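Local coordinates for protein sugar kinase, pfkB family (Thermotoga maritima, PDB 2AJR) that is probably an ATP-dependent, magnesium-binding sugar kinase of the PfkB family, possibly one that phosphorylates fructose 1-phosphate, at residues 19-24 and 72-77. Numbering follows the deposited sequence.
Sequences LNPALD and GFVGGY
Pro21 lays the edge of its ring against the backbone of Phe73, where two neighbouring parallel strands of the ribokinase-like α/β core, 14-18 and 68-75, begin to part. Residues 19-24 leave the main sheet here for strand 22-28 of the smaller sheet, while 72-77 run on into helix 76-89. CD of Pro21 lies 3.0 Å from the carbonyl O of Phe73, with CG about as near, and CG also meets CG1 of Val74 at 4.3 Å. Shortening Pro21 to an alanine removes CG and CD, which is likely to leave the Phe73 carbonyl and Val74 CG1 without their neighbour and open a gap between the diverging segments.

Two residues earlier, Leu19 lies side by side with Phe73, pointing the same way. Both carry CG anti to the carbonyl carbon (chi1 -66° and -58°), so the two side chains run alongside, and CD2 of Leu19 lies 4.0 Å from CE2 of Phe73. At Gly72, phi of 147° would jam a CB against the preceding carbonyl, and the CA atoms of Leu19 and Gly72, 4.4 Å apart, are the nearest CA pair of the two segments.

Farther out, Leu82 of helix 76-89 packs on Pro21, while Val98 and Val100 of strand 93-100 touch Phe73, whose ring also meets that of Phe136. The CB of Asn20 points away from 72-77; its ND2 is hydrogen-bonded to Pro124 O and Ser155 OG, and its carbonyl O accepts a hydrogen bond from Arg105. The preceding carbonyl, Leu19 O, instead meets the edge of the Phe73 ring, lying in its plane 3.4 Å from CD2.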
loop_
_atom_site.group_PDB
_atom_site.type_symbol
_atom_site.label_atom_id
_atom_site.label_comp_id
_atom_site.label_asym_id
_atom_site.label_seq_id
_atom_site.Cartn_x
_atom_site.Cartn_y
_atom_site.Cartn_z
ATOM N N LEU A 19 19.617 -0.225 6.553
ATOM C CA LEU A 19 19.944 0.101 5.187
ATOM C C LEU A 19 18.707 0.135 4.314
ATOM O O LEU A 19 18.701 0.819 3.284
ATOM C CB LEU A 19 20.990 -0.867 4.636
ATOM C CG LEU A 19 22.354 -0.765 5.326
ATOM C CD1 LEU A 19 23.419 -1.478 4.512
ATOM C CD2 LEU A 19 22.759 0.690 5.564
ATOM N N ASN A 20 17.662 -0.578 4.733
ATOM C CA ASN A 20 16.416 -0.679 3.970
ATOM C C ASN A 20 15.181 -0.351 4.831
ATOM O O ASN A 20 14.373 -1.218 5.124
ATOM C CB ASN A 20 16.313 -2.083 3.372
ATOM C CG ASN A 20 15.386 -2.150 2.142
ATOM O OD1 ASN A 20 14.896 -1.131 1.657
ATOM N ND2 ASN A 20 15.149 -3.372 1.640
ATOM N N PRO A 21 15.013 0.918 5.210
ATOM C CA PRO A 21 13.867 1.288 6.033
ATOM C C PRO A 21 12.550 1.098 5.328
ATOM O O PRO A 21 12.520 0.990 4.105
ATOM C CB PRO A 21 14.054 2.794 6.246
ATOM C CG PRO A 21 15.465 3.067 5.905
ATOM C CD PRO A 21 15.818 2.094 4.847
ATOM N N ALA A 22 11.456 1.095 6.086
ATOM C CA ALA A 22 10.134 1.015 5.475
ATOM C C ALA A 22 9.112 1.821 6.259
ATOM O O ALA A 22 9.272 2.024 7.450
ATOM C CB ALA A 22 9.701 -0.430 5.350
ATOM N N LEU A 23 8.090 2.313 5.569
ATOM C CA LEU A 23 6.844 2.704 6.201
ATOM C C LEU A 23 5.951 1.476 6.271
ATOM O O LEU A 23 5.666 0.856 5.260
ATOM C CB LEU A 23 6.142 3.781 5.386
ATOM C CG LEU A 23 6.790 5.146 5.515
ATOM C CD1 LEU A 23 6.336 6.052 4.392
ATOM C CD2 LEU A 23 6.439 5.726 6.869
ATOM N N ASP A 24 5.523 1.113 7.466
ATOM C CA ASP A 24 4.661 -0.033 7.651
ATOM C C ASP A 24 3.233 0.461 7.636
ATOM O O ASP A 24 2.856 1.303 8.454
ATOM C CB ASP A 24 4.950 -0.723 8.987
ATOM C CG ASP A 24 6.153 -1.627 8.930
ATOM O OD1 ASP A 24 6.280 -2.388 7.933
ATOM O OD2 ASP A 24 6.975 -1.584 9.888
ATOM N N GLY A 72 20.967 4.973 7.768
ATOM C CA GLY A 72 20.460 4.192 6.645
ATOM C C GLY A 72 20.236 5.027 5.385
ATOM O O GLY A 72 20.823 6.096 5.216
ATOM N N PHE A 73 19.383 4.537 4.490
ATOM C CA PHE A 73 19.029 5.288 3.293
ATOM C C PHE A 73 17.544 5.596 3.321
ATOM O O PHE A 73 16.759 4.741 3.666
ATOM C CB PHE A 73 19.343 4.489 2.031
ATOM C CG PHE A 73 20.777 4.083 1.906
ATOM C CD1 PHE A 73 21.751 5.024 1.607
ATOM C CD2 PHE A 73 21.155 2.764 2.068
ATOM C CE1 PHE A 73 23.085 4.658 1.492
ATOM C CE2 PHE A 73 22.495 2.394 1.953
ATOM C CZ PHE A 73 23.457 3.351 1.667
ATOM N N VAL A 74 17.161 6.815 2.956
ATOM C CA VAL A 74 15.769 7.150 2.771
ATOM C C VAL A 74 15.659 7.880 1.462
ATOM O O VAL A 74 16.647 8.444 0.979
ATOM C CB VAL A 74 15.241 8.044 3.894
ATOM C CG1 VAL A 74 15.436 7.359 5.239
ATOM C CG2 VAL A 74 15.919 9.424 3.859
ATOM N N GLY A 75 14.467 7.894 0.878
ATOM C CA GLY A 75 14.296 8.656 -0.357
ATOM C C GLY A 75 12.881 9.002 -0.716
ATOM O O GLY A 75 11.945 8.392 -0.226
ATOM N N GLY A 76 12.738 9.987 -1.595
ATOM C CA GLY A 76 11.436 10.394 -2.120
ATOM C C GLY A 76 10.386 10.816 -1.111
ATOM O O GLY A 76 10.697 11.215 0.009
ATOM N N TYR A 77 9.130 10.720 -1.533
ATOM C CA TYR A 77 7.981 11.078 -0.708
ATOM C C TYR A 77 7.873 10.241 0.557
ATOM O O TYR A 77 7.599 10.769 1.643
ATOM C CB TYR A 77 6.686 10.891 -1.495
ATOM C CG TYR A 77 6.519 11.797 -2.688
ATOM C CD1 TYR A 77 6.431 13.192 -2.538
ATOM C CD2 TYR A 77 6.409 11.257 -3.967
ATOM C CE1 TYR A 77 6.245 14.018 -3.642
ATOM C CE2 TYR A 77 6.227 12.065 -5.075
ATOM C CZ TYR A 77 6.145 13.443 -4.911
ATOM O OH TYR A 77 5.964 14.214 -6.041
#